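Local coordinates for CYCLIN domain-containing protein (Chaetomium thermophilum, PDB 6Z3U), which forms the cyclin subunit of the CDK-activating kinase (CAK) complex and probably regulates the activity of its cyclin-dependent kinase partner, at residues A114-F118 / A139-G143; Q238-A242 / T321-C325; R32-N36 / L81-L87; M128-E134 / D362-L368. All coordinates share one frame; numbering follows the deposited sequence.

Contact 1. Residues A114-F118 / A139-G143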
loop_
_atom_site.group_PDB
_atom_site.type_symbol
_atom_site.label_atom_id
_atom_site.label_comp_id
_atom_site.label_asym_id
_atom_site.label_seq_id
_atom_site.Cartn_x
_atom_site.Cartn_y
_atom_site.Cartn_z
ATOM N N ALA A 114 10.972 -3.427 5.842
ATOM C CA ALA A 114 11.463 -4.733 6.270
ATOM C C ALA A 114 11.801 -4.728 7.754
ATOM O O ALA A 114 11.447 -5.657 8.488
ATOM C CB ALA A 114 12.685 -5.129 5.440
ATOM N N ALA A 115 12.499 -3.687 8.214
ATOM C CA ALA A 115 12.837 -3.599 9.631
ATOM C C ALA A 115 11.583 -3.540 10.494
ATOM O O ALA A 115 11.506 -4.204 11.535
ATOM C CB ALA A 115 13.716 -2.374 9.881
ATOM N N THR A 116 10.586 -2.755 10.074
ATOM C CA THR A 116 9.358 -2.637 10.854
ATOM C C THR A 116 8.610 -3.964 10.915
ATOM O O THR A 116 8.106 -4.352 11.976
ATOM C CB THR A 116 8.465 -1.543 10.267
ATOM O OG1 THR A 116 9.165 -0.292 10.286
ATOM C CG2 THR A 116 7.180 -1.412 11.072
ATOM N N PHE A 117 8.520 -4.673 9.785
ATOM C CA PHE A 117 7.940 -6.012 9.806
ATOM C C PHE A 117 8.680 -6.913 10.791
ATOM O O PHE A 117 8.062 -7.717 11.497
ATOM C CB PHE A 117 7.970 -6.634 8.409
ATOM C CG PHE A 117 6.984 -6.037 7.441
ATOM C CD1 PHE A 117 6.007 -5.147 7.862
ATOM C CD2 PHE A 117 7.030 -6.383 6.099
ATOM C CE1 PHE A 117 5.105 -4.609 6.965
ATOM C CE2 PHE A 117 6.129 -5.849 5.197
ATOM C CZ PHE A 117 5.166 -4.960 5.630
ATOM N N PHE A 118 10.008 -6.798 10.841
ATOM C CA PHE A 118 10.786 -7.614 11.766
ATOM C C PHE A 118 10.430 -7.283 13.211
ATOM O O PHE A 118 10.183 -8.181 14.022
ATOM C CB PHE A 118 12.279 -7.414 11.501
ATOM C CG PHE A 118 13.167 -8.318 12.310
ATOM C CD1 PHE A 118 13.449 -9.602 11.876
ATOM C CD2 PHE A 118 13.742 -7.873 13.490
ATOM C CE1 PHE A 118 14.267 -10.432 12.614
ATOM C CE2 PHE A 118 14.564 -8.697 14.230
ATOM C CZ PHE A 118 14.828 -9.978 13.791
ATOM N N ALA A 139 11.888 -10.796 6.330
ATOM C CA ALA A 139 11.393 -9.428 6.440
ATOM C C ALA A 139 11.903 -8.552 5.303
ATOM O O ALA A 139 11.205 -7.627 4.873
ATOM C CB ALA A 139 11.796 -8.832 7.788
ATOM N N LEU A 140 13.118 -8.818 4.814
ATOM C CA LEU A 140 13.630 -8.075 3.666
ATOM C C LEU A 140 12.919 -8.488 2.383
ATOM O O LEU A 140 12.574 -7.637 1.555
ATOM C CB LEU A 140 15.136 -8.290 3.535
ATOM C CG LEU A 140 16.019 -7.428 4.440
ATOM C CD1 LEU A 140 17.424 -7.999 4.517
ATOM C CD2 LEU A 140 16.063 -6.000 3.941
ATOM N N PHE A 141 12.688 -9.789 2.199
ATOM C CA PHE A 141 12.019 -10.257 0.991
ATOM C C PHE A 141 10.572 -9.783 0.946
ATOM O O PHE A 141 10.096 -9.306 -0.091
ATOM C CB PHE A 141 12.086 -11.781 0.913
ATOM C CG PHE A 141 11.474 -12.351 -0.333
ATOM C CD1 PHE A 141 12.079 -12.168 -1.564
ATOM C CD2 PHE A 141 10.297 -13.076 -0.271
ATOM C CE1 PHE A 141 11.519 -12.692 -2.711
ATOM C CE2 PHE A 141 9.735 -13.606 -1.413
ATOM C CZ PHE A 141 10.347 -13.414 -2.634
ATOM N N PHE A 142 9.852 -9.913 2.062
ATOM C CA PHE A 142 8.467 -9.459 2.100
ATOM C C PHE A 142 8.380 -7.937 2.100
ATOM O O PHE A 142 7.395 -7.373 1.608
ATOM C CB PHE A 142 7.767 -10.042 3.327
ATOM C CG PHE A 142 6.273 -10.113 3.197
ATOM C CD1 PHE A 142 5.688 -10.907 2.225
ATOM C CD2 PHE A 142 5.454 -9.402 4.057
ATOM C CE1 PHE A 142 4.314 -10.980 2.104
ATOM C CE2 PHE A 142 4.079 -9.472 3.943
ATOM C CZ PHE A 142 3.508 -10.262 2.967
ATOM N N GLY A 143 9.394 -7.258 2.639
ATOM C CA GLY A 143 9.413 -5.806 2.579
ATOM C C GLY A 143 9.480 -5.285 1.157
ATOM O O GLY A 143 8.862 -4.271 0.827
#
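Ala114 and Gly143 mark the closest backbone approach of a helix crossing in the all-helical cyclin fold, their CA atoms only 4.4 Å apart where helix 108-124 meets helix 132-146. The axes of the two short segments pass at 8.1 Å, running at 125° to one another. This shows how small residues let helices come close: a beta carbon on Gly143 would point at Ala114 CB and collide with it. The Ala114 methyl rests instead on the backbone of Ala139 and Leu140. Leu140 leaves its helix facing away from Ala114, yet with CG anti to the carbonyl carbon (chi1 -81°) its chain returns and sets CD2 3.8 Å from Ala114 CB.

Two phenylalanines meet beside this small-residue crossing. The side chains of Phe117 and Phe142 cross at about a right angle, with ring planes 45° apart and centroids at 5.9 Å, an oblique pairing. Phe142 also packs on Leu175 of helix 172-178 and on Met134 of the kinase chain, so the buried crossing reaches the subunit interface. The Ala139 methyl sits at the edge of the Phe118 ring, near its plane, with Ala139 CB 4.0 Å from Phe118 CB.

Contact 2. Residues Q238-A242 / T321-C325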
loop_
_atom_site.group_PDB
_atom_site.type_symbol
_atom_site.label_atom_id
_atom_site.label_comp_id
_atom_site.label_asym_id
_atom_site.label_seq_id
_atom_site.Cartn_x
_atom_site.Cartn_y
_atom_site.Cartn_z
ATOM N N GLN A 238 5.790 13.315 13.710
ATOM C CA GLN A 238 6.452 13.519 14.993
ATOM C C GLN A 238 7.891 13.020 14.950
ATOM O O GLN A 238 8.816 13.713 15.389
ATOM C CB GLN A 238 5.660 12.815 16.095
ATOM C CG GLN A 238 4.277 13.406 16.324
ATOM C CD GLN A 238 3.414 12.549 17.229
ATOM O OE1 GLN A 238 3.823 11.471 17.656
ATOM N NE2 GLN A 238 2.211 13.025 17.523
ATOM N N ILE A 239 8.100 11.809 14.426
ATOM C CA ILE A 239 9.455 11.279 14.301
ATOM C C ILE A 239 10.282 12.150 13.364
ATOM O O ILE A 239 11.453 12.445 13.637
ATOM C CB ILE A 239 9.414 9.816 13.819
ATOM C CG1 ILE A 239 8.707 8.935 14.851
ATOM C CG2 ILE A 239 10.821 9.303 13.549
ATOM C CD1 ILE A 239 8.435 7.529 14.370
ATOM N N MET A 240 9.690 12.568 12.243
ATOM C CA MET A 240 10.416 13.385 11.276
ATOM C C MET A 240 10.898 14.686 11.907
ATOM O O MET A 240 12.062 15.070 11.752
ATOM C CB MET A 240 9.527 13.666 10.063
ATOM C CG MET A 240 10.140 14.611 9.047
ATOM S SD MET A 240 9.765 16.335 9.400
ATOM C CE MET A 240 11.373 17.082 9.178
ATOM N N LEU A 241 10.010 15.385 12.618
ATOM C CA LEU A 241 10.410 16.617 13.289
ATOM C C LEU A 241 11.478 16.356 14.345
ATOM O O LEU A 241 12.357 17.197 14.562
ATOM C CB LEU A 241 9.190 17.291 13.920
ATOM C CG LEU A 241 8.164 17.887 12.952
ATOM C CD1 LEU A 241 6.862 18.194 13.674
ATOM C CD2 LEU A 241 8.711 19.142 12.288
ATOM N N ALA A 242 11.429 15.192 14.998
ATOM C CA ALA A 242 12.419 14.883 16.025
ATOM C C ALA A 242 13.805 14.699 15.419
ATOM O O ALA A 242 14.793 15.220 15.950
ATOM C CB ALA A 242 11.999 13.632 16.795
ATOM N N THR A 321 5.690 16.361 22.956
ATOM C CA THR A 321 5.736 15.040 22.336
ATOM C C THR A 321 6.993 14.869 21.492
ATOM O O THR A 321 7.642 13.818 21.541
ATOM C CB THR A 321 4.487 14.813 21.483
ATOM O OG1 THR A 321 3.315 14.966 22.293
ATOM C CG2 THR A 321 4.500 13.416 20.878
ATOM N N ILE A 322 7.347 15.887 20.702
ATOM C CA ILE A 322 8.563 15.808 19.896
ATOM C C ILE A 322 9.786 15.676 20.796
ATOM O O ILE A 322 10.724 14.932 20.488
ATOM C CB ILE A 322 8.681 17.032 18.970
ATOM C CG1 ILE A 322 7.423 17.198 18.111
ATOM C CG2 ILE A 322 9.914 16.907 18.083
ATOM C CD1 ILE A 322 7.146 16.040 17.191
ATOM N N GLU A 323 9.793 16.394 21.923
ATOM C CA GLU A 323 10.928 16.314 22.838
ATOM C C GLU A 323 11.050 14.913 23.425
ATOM O O GLU A 323 12.161 14.406 23.618
ATOM C CB GLU A 323 10.778 17.354 23.948
ATOM C CG GLU A 323 12.081 17.736 24.643
ATOM C CD GLU A 323 13.098 18.343 23.692
ATOM O OE1 GLU A 323 14.294 18.001 23.797
ATOM O OE2 GLU A 323 12.696 19.159 22.836
ATOM N N ALA A 324 9.916 14.272 23.715
ATOM C CA ALA A 324 9.951 12.887 24.173
ATOM C C ALA A 324 10.515 11.975 23.091
ATOM O O ALA A 324 11.318 11.080 23.377
ATOM C CB ALA A 324 8.550 12.436 24.585
ATOM N N CYS A 325 10.107 12.191 21.838
ATOM C CA CYS A 325 10.670 11.422 20.733
ATOM C C CYS A 325 12.132 11.784 20.501
ATOM O O CYS A 325 12.949 10.915 20.173
ATOM C CB CYS A 325 9.855 11.663 19.463
ATOM S SG CYS A 325 10.436 10.744 18.021
#
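Ile322 fills most of this contact, its CD1 methyl lying 3.7 Å from Gln238 CB and also touching Leu241. Two torsions put it there. CG1 stands anti to the carbonyl carbon, and a further turn about CG1 (chi2 -61°) folds the chain so that CD1 comes over the backbone of Gln238, although the side chain sets out along the flank of its helix. The second branch, Ile322 CG2, meets Ala242, with 4.1 Å between that methyl and Ala242 CB.

One turn further on, Cys325 points its sulfur between Ile239 and Ala242. With SG anti to the backbone N (chi1 -179°), the thiol reaches across to lie 3.5 Å from Ala242 CB and 4.0 Å from Ile239 CG1. The short segments of helix 236-247 and helix 313-330 that carry these residues have axes 8.7 Å apart, inclined at 68°.

Gln238 is extended beyond CG and brings its amide slantwise across Thr321 CG2, 3.8 Å from Gln238 OE1. The polar atoms of that amide are used elsewhere: OE1 accepts from Thr235 N, and NE2 donates to the carbonyl of Val60 in the RING-type protein chain. A leucine here would probably leave the Val60 carbonyl and Thr235 N without their amide partner. With no hydrogen bond between the two segments, this crossing in the C-terminal cyclin domain is held by methyl, methylene and thiol contacts, while its one amide divides its bonds between its own chain, through OE1, and the neighbouring subunit, through NE2.

Contact 3. Residues R32-N36 / L81-L87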
loop_
_atom_site.group_PDB
_atom_site.type_symbol
_atom_site.label_atom_id
_atom_site.label_comp_id
_atom_site.label_asym_id
_atom_site.label_seq_id
_atom_site.Cartn_x
_atom_site.Cartn_y
_atom_site.Cartn_z
ATOM N N ARG A 32 5.182 -7.639 25.158
ATOM C CA ARG A 32 6.436 -8.364 24.985
ATOM C C ARG A 32 6.686 -9.330 26.134
ATOM O O ARG A 32 7.177 -10.445 25.921
ATOM C CB ARG A 32 7.583 -7.364 24.872
ATOM C CG ARG A 32 7.696 -6.683 23.524
ATOM C CD ARG A 32 8.656 -5.514 23.612
ATOM N NE ARG A 32 9.149 -5.061 22.316
ATOM C CZ ARG A 32 9.699 -3.869 22.109
ATOM N NH1 ARG A 32 9.808 -3.006 23.111
ATOM N NH2 ARG A 32 10.138 -3.536 20.904
ATOM N N GLU A 33 6.352 -8.921 27.362
ATOM C CA GLU A 33 6.547 -9.789 28.520
ATOM C C GLU A 33 5.583 -10.966 28.484
ATOM O O GLU A 33 5.976 -12.104 28.767
ATOM C CB GLU A 33 6.370 -8.979 29.808
ATOM C CG GLU A 33 7.302 -9.371 30.954
ATOM C CD GLU A 33 6.879 -10.637 31.678
ATOM O OE1 GLU A 33 5.659 -10.858 31.833
ATOM O OE2 GLU A 33 7.769 -11.413 32.092
ATOM N N LYS A 34 4.320 -10.710 28.134
ATOM C CA LYS A 34 3.334 -11.781 28.034
ATOM C C LYS A 34 3.634 -12.721 26.875
ATOM O O LYS A 34 3.346 -13.920 26.966
ATOM C CB LYS A 34 1.934 -11.184 27.883
ATOM C CG LYS A 34 1.399 -10.540 29.152
ATOM C CD LYS A 34 0.117 -9.762 28.898
ATOM C CE LYS A 34 -0.417 -9.139 30.183
ATOM N NZ LYS A 34 -1.746 -8.493 29.987
ATOM N N THR A 35 4.198 -12.203 25.778
ATOM C CA THR A 35 4.575 -13.060 24.657
ATOM C C THR A 35 5.720 -13.987 25.046
ATOM O O THR A 35 5.729 -15.165 24.670
ATOM C CB THR A 35 4.970 -12.199 23.454
ATOM O OG1 THR A 35 3.876 -11.346 23.096
ATOM C CG2 THR A 35 5.295 -13.071 22.258
ATOM N N ASN A 36 6.702 -13.456 25.783
ATOM C CA ASN A 36 7.809 -14.256 26.300
ATOM C C ASN A 36 7.332 -15.266 27.331
ATOM O O ASN A 36 7.725 -16.435 27.289
ATOM C CB ASN A 36 8.858 -13.324 26.917
ATOM C CG ASN A 36 9.834 -14.046 27.835
ATOM O OD1 ASN A 36 9.525 -14.286 29.000
ATOM N ND2 ASN A 36 11.035 -14.333 27.334
ATOM N N LEU A 81 15.209 -17.278 27.839
ATOM C CA LEU A 81 15.657 -15.900 27.684
ATOM C C LEU A 81 14.782 -14.943 28.486
ATOM O O LEU A 81 13.572 -15.143 28.618
ATOM C CB LEU A 81 15.646 -15.501 26.208
ATOM C CG LEU A 81 16.686 -16.134 25.284
ATOM C CD1 LEU A 81 16.683 -15.434 23.936
ATOM C CD2 LEU A 81 18.076 -16.069 25.904
ATOM N N THR A 82 15.412 -13.891 29.025
ATOM C CA THR A 82 14.685 -12.829 29.704
ATOM C C THR A 82 14.057 -11.892 28.672
ATOM O O THR A 82 14.614 -11.692 27.590
ATOM C CB THR A 82 15.630 -12.033 30.602
ATOM O OG1 THR A 82 16.757 -12.844 30.957
ATOM C CG2 THR A 82 14.936 -11.578 31.872
ATOM N N PRO A 83 12.890 -11.309 28.977
ATOM C CA PRO A 83 12.297 -10.344 28.032
ATOM C C PRO A 83 13.278 -9.288 27.547
ATOM O O PRO A 83 13.239 -8.910 26.371
ATOM C CB PRO A 83 11.150 -9.730 28.848
ATOM C CG PRO A 83 10.744 -10.812 29.793
ATOM C CD PRO A 83 12.006 -11.569 30.130
ATOM N N ALA A 84 14.161 -8.802 28.423
ATOM C CA ALA A 84 15.169 -7.834 28.004
ATOM C C ALA A 84 16.193 -8.472 27.075
ATOM O O ALA A 84 16.586 -7.869 26.069
ATOM C CB ALA A 84 15.859 -7.230 29.229
ATOM N N GLU A 85 16.636 -9.693 27.392
ATOM C CA GLU A 85 17.541 -10.404 26.496
ATOM C C GLU A 85 16.859 -10.747 25.181
ATOM O O GLU A 85 17.513 -10.786 24.133
ATOM C CB GLU A 85 18.054 -11.679 27.161
ATOM C CG GLU A 85 18.910 -11.442 28.394
ATOM C CD GLU A 85 19.376 -12.732 29.043
ATOM O OE1 GLU A 85 20.426 -12.710 29.721
ATOM O OE2 GLU A 85 18.694 -13.767 28.876
ATOM N N GLU A 86 15.551 -10.999 25.217
ATOM C CA GLU A 86 14.800 -11.222 23.989
ATOM C C GLU A 86 14.788 -9.958 23.142
ATOM O O GLU A 86 15.050 -10.001 21.935
ATOM C CB GLU A 86 13.379 -11.673 24.333
ATOM C CG GLU A 86 12.811 -12.752 23.423
ATOM C CD GLU A 86 11.465 -13.265 23.901
ATOM O OE1 GLU A 86 11.439 -14.034 24.883
ATOM O OE2 GLU A 86 10.437 -12.910 23.291
ATOM N N LEU A 87 14.491 -8.816 23.769
ATOM C CA LEU A 87 14.479 -7.541 23.058
ATOM C C LEU A 87 15.871 -7.148 22.582
ATOM O O LEU A 87 16.004 -6.433 21.582
ATOM C CB LEU A 87 13.908 -6.451 23.965
ATOM C CG LEU A 87 13.731 -5.049 23.383
ATOM C CD1 LEU A 87 12.931 -5.091 22.097
ATOM C CD2 LEU A 87 13.056 -4.150 24.408
#
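Glu33 and Pro83 stand at the closest backbone approach, their CA atoms 5.8 Å apart, where the short axes of helices 25-48 and 83-103 pass at 10.0 Å and nearly perpendicular, 101° apart. Asn36 carries the polar part of the contact. Its CG is anti to the backbone N (chi1 163°), which sends the amide across to the loop leading into the second helix and to that helix's first turn. There Asn36 ND2 gives both of its bonds in the amide plane: one to Leu81 O at 3.0 Å, reached from 41° above the carbonyl plane, the other to the syn side of Glu86 OE1. That second bond is modelled unusually short, and its exact length is doubtful.

Pro83 packs against the other end of the same amide, its CG 3.8 Å from Asn36 OD1, and it also touches Glu33, whose bent chain brings OE2 to 3.8 Å from Pro83 CG.

Further along, Leu87 CD1 lies over one face of the Arg32 guanidinium, 3.4 Å from Arg32 NH2. The charge itself is matched elsewhere, by a salt bridge from Arg32 NH1 to Asp229.

One asparagine thus bridges the loop just before a helix and that helix's first turn, an example of how an N-terminal helix is packed against the beginning of helix 83-103, consistent with the cyclin H fold, in which helices outside the two cyclin repeats pack against them.

Contact 4. Residues M128-E134 / D362-L368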
loop_
_atom_site.group_PDB
_atom_site.type_symbol
_atom_site.label_atom_id
_atom_site.label_comp_id
_atom_site.label_asym_id
_atom_site.label_seq_id
_atom_site.Cartn_x
_atom_site.Cartn_y
_atom_site.Cartn_z
ATOM N N MET A 128 12.235 -17.132 21.019
ATOM C CA MET A 128 12.412 -18.544 21.327
ATOM C C MET A 128 11.499 -19.451 20.511
ATOM O O MET A 128 11.629 -20.676 20.611
ATOM C CB MET A 128 12.160 -18.785 22.818
ATOM C CG MET A 128 13.118 -18.050 23.727
ATOM S SD MET A 128 12.804 -18.369 25.470
ATOM C CE MET A 128 11.576 -17.126 25.848
ATOM N N THR A 129 10.583 -18.888 19.720
ATOM C CA THR A 129 9.651 -19.666 18.912
ATOM C C THR A 129 10.100 -19.801 17.461
ATOM O O THR A 129 10.078 -20.905 16.909
ATOM C CB THR A 129 8.256 -19.033 18.965
ATOM O OG1 THR A 129 7.947 -18.668 20.315
ATOM C CG2 THR A 129 7.207 -20.009 18.461
ATOM N N TYR A 130 10.499 -18.698 16.826
ATOM C CA TYR A 130 10.921 -18.705 15.432
ATOM C C TYR A 130 12.304 -18.081 15.297
ATOM O O TYR A 130 12.630 -17.127 16.014
ATOM C CB TYR A 130 9.914 -17.948 14.554
ATOM C CG TYR A 130 8.509 -18.509 14.617
ATOM C CD1 TYR A 130 8.210 -19.751 14.068
ATOM C CD2 TYR A 130 7.481 -17.798 15.224
ATOM C CE1 TYR A 130 6.926 -20.268 14.121
ATOM C CE2 TYR A 130 6.193 -18.308 15.284
ATOM C CZ TYR A 130 5.921 -19.543 14.732
ATOM O OH TYR A 130 4.641 -20.054 14.789
ATOM N N PRO A 131 13.130 -18.582 14.379
ATOM C CA PRO A 131 14.549 -18.185 14.348
ATOM C C PRO A 131 14.736 -16.784 13.799
ATOM O O PRO A 131 14.420 -16.520 12.631
ATOM C CB PRO A 131 15.187 -19.231 13.419
ATOM C CG PRO A 131 14.078 -19.697 12.545
ATOM C CD PRO A 131 12.793 -19.546 13.314
ATOM N N PRO A 132 15.284 -15.860 14.598
ATOM C CA PRO A 132 15.510 -14.501 14.078
ATOM C C PRO A 132 16.528 -14.442 12.955
ATOM O O PRO A 132 16.465 -13.524 12.128
ATOM C CB PRO A 132 15.990 -13.724 15.313
ATOM C CG PRO A 132 16.536 -14.758 16.230
ATOM C CD PRO A 132 15.708 -15.990 16.004
ATOM N N GLN A 133 17.473 -15.381 12.903
ATOM C CA GLN A 133 18.444 -15.384 11.816
ATOM C C GLN A 133 17.758 -15.561 10.469
ATOM O O GLN A 133 18.213 -15.013 9.460
ATOM C CB GLN A 133 19.472 -16.495 12.038
ATOM C CG GLN A 133 20.694 -16.404 11.142
ATOM C CD GLN A 133 21.723 -15.424 11.670
ATOM O OE1 GLN A 133 22.136 -15.504 12.829
ATOM N NE2 GLN A 133 22.137 -14.485 10.825
ATOM N N GLU A 134 16.662 -16.320 10.435
ATOM C CA GLU A 134 15.912 -16.563 9.209
ATOM C C GLU A 134 14.867 -15.480 8.955
ATOM O O GLU A 134 14.760 -14.969 7.836
ATOM C CB GLU A 134 15.242 -17.939 9.270
ATOM C CG GLU A 134 16.215 -19.105 9.412
ATOM C CD GLU A 134 17.145 -19.239 8.220
ATOM O OE1 GLU A 134 18.259 -18.673 8.266
ATOM O OE2 GLU A 134 16.754 -19.893 7.228
ATOM N N ASP A 362 12.182 -23.597 20.676
ATOM C CA ASP A 362 11.114 -24.522 20.307
ATOM C C ASP A 362 11.663 -25.575 19.352
ATOM O O ASP A 362 12.230 -25.216 18.313
ATOM C CB ASP A 362 9.966 -23.757 19.658
ATOM C CG ASP A 362 8.703 -24.586 19.533
ATOM O OD1 ASP A 362 8.800 -25.774 19.160
ATOM O OD2 ASP A 362 7.610 -24.045 19.803
ATOM N N PRO A 363 11.526 -26.870 19.652
ATOM C CA PRO A 363 12.135 -27.882 18.774
ATOM C C PRO A 363 11.399 -28.092 17.461
ATOM O O PRO A 363 12.032 -28.487 16.473
ATOM C CB PRO A 363 12.115 -29.151 19.636
ATOM C CG PRO A 363 10.981 -28.948 20.573
ATOM C CD PRO A 363 10.919 -27.473 20.854
ATOM N N ASP A 364 10.086 -27.858 17.412
ATOM C CA ASP A 364 9.308 -28.153 16.213
ATOM C C ASP A 364 9.236 -26.977 15.248
ATOM O O ASP A 364 9.217 -27.180 14.028
ATOM C CB ASP A 364 7.892 -28.576 16.602
ATOM C CG ASP A 364 7.883 -29.652 17.657
ATOM O OD1 ASP A 364 8.511 -30.707 17.433
ATOM O OD2 ASP A 364 7.251 -29.443 18.712
ATOM N N ARG A 365 9.179 -25.750 15.761
ATOM C CA ARG A 365 8.987 -24.581 14.919
ATOM C C ARG A 365 10.286 -23.935 14.452
ATOM O O ARG A 365 10.245 -23.099 13.544
ATOM C CB ARG A 365 8.157 -23.519 15.650
ATOM C CG ARG A 365 6.708 -23.889 15.921
ATOM C CD ARG A 365 6.000 -22.724 16.610
ATOM N NE ARG A 365 4.582 -22.633 16.263
ATOM C CZ ARG A 365 3.585 -23.191 16.940
ATOM N NH1 ARG A 365 2.338 -23.026 16.518
ATOM N NH2 ARG A 365 3.822 -23.912 18.029
ATOM N N TRP A 366 11.432 -24.292 15.031
ATOM C CA TRP A 366 12.666 -23.608 14.660
ATOM C C TRP A 366 13.016 -23.868 13.199
ATOM O O TRP A 366 13.499 -22.970 12.499
ATOM C CB TRP A 366 13.807 -24.048 15.574
ATOM C CG TRP A 366 14.924 -23.052 15.660
ATOM C CD1 TRP A 366 16.131 -23.110 15.025
ATOM C CD2 TRP A 366 14.938 -21.848 16.439
ATOM N NE1 TRP A 366 16.895 -22.018 15.363
ATOM C CE2 TRP A 366 16.187 -21.230 16.231
ATOM C CE3 TRP A 366 14.017 -21.238 17.297
ATOM C CZ2 TRP A 366 16.534 -20.025 16.842
ATOM C CZ3 TRP A 366 14.365 -20.044 17.905
ATOM C CH2 TRP A 366 15.613 -19.451 17.673
ATOM N N ASN A 367 12.780 -25.088 12.720
ATOM C CA ASN A 367 13.052 -25.443 11.327
ATOM C C ASN A 367 11.831 -25.055 10.502
ATOM O O ASN A 367 10.824 -25.768 10.481
ATOM C CB ASN A 367 13.368 -26.926 11.194
ATOM C CG ASN A 367 13.901 -27.285 9.822
ATOM O OD1 ASN A 367 13.564 -26.648 8.826
ATOM N ND2 ASN A 367 14.741 -28.307 9.764
ATOM N N LEU A 368 11.926 -23.917 9.811
ATOM C CA LEU A 368 10.789 -23.412 9.051
ATOM C C LEU A 368 10.425 -24.347 7.907
ATOM O O LEU A 368 9.241 -24.577 7.635
ATOM C CB LEU A 368 11.104 -22.016 8.520
ATOM C CG LEU A 368 11.537 -21.011 9.586
ATOM C CD1 LEU A 368 12.088 -19.758 8.928
ATOM C CD2 LEU A 368 10.382 -20.673 10.515
#
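Pro131 lies on the indole of Trp366, the central contact of the interface: Pro131 CB sits 3.9 Å from the centroid of the five-membered ring, 23° off its normal, a CH-pi contact over the face. Pro132 CD adds to the six-membered end, 3.8 Å from Trp366 CH2. Trp366 CG is anti to the backbone N (chi1 -157°), and this swings the indole over Pro131 with its six-membered end near Pro132. Leu368 reaches toward the Pro131 ring, its CD2 3.9 Å from Pro131 CD, and its other methyl touches Glu134 CB.

On the polar flank, Arg365 NE donates to Tyr130 OH at 3.0 Å, with the hydroxyl tilted 26° from the guanidinium plane. Thr129 CG2 runs alongside the arginine chain, 3.5 Å from Arg365 CD. The two loops are also tied through backbone, Asp362 N to Met128 O at 3.0 Å.

Second-shell interactions are consistent with this placement. Asp362 OD1 accepts from Asp364 N in an Asx turn that shapes the chain leading to Arg365, and Trp366 has a cation-pi partner in Arg361. Replacing Trp366 by an alanine is likely to open a gap beside Pro131 and Pro132 and leave Arg361 without its aromatic mate.

Arg365 NH1 forms a salt bridge with Glu82 of the kinase chain. Proline-tryptophan packing joins the loop before helix 132-146 to that before helix 368-380, while the charged arginine carries the contact on to the kinase, where the acidic partner probably offsets the nearby charge of Arg375.

Contacts 1 and 2 are buried helix crossings without hydrogen bonds between their segments, one in the cyclin-like range and one in the C-terminal cyclin range, with centres about 24 Å apart. Contact 3 is only partly buried, and contact 4 is buried and made mostly by loop residues; both add polar bonds to their packing, so the chemistry changes with position in this helical fold. Helix 132-146 serves contacts 1 and 4, which touch where Phe118 packs on Pro132. Contacts 3 and 4 meet at Met128, which packs against Asn36 and Glu86. Contact 2 stands apart, its centre about 36 Å from that of contact 4, across the centre of the chain.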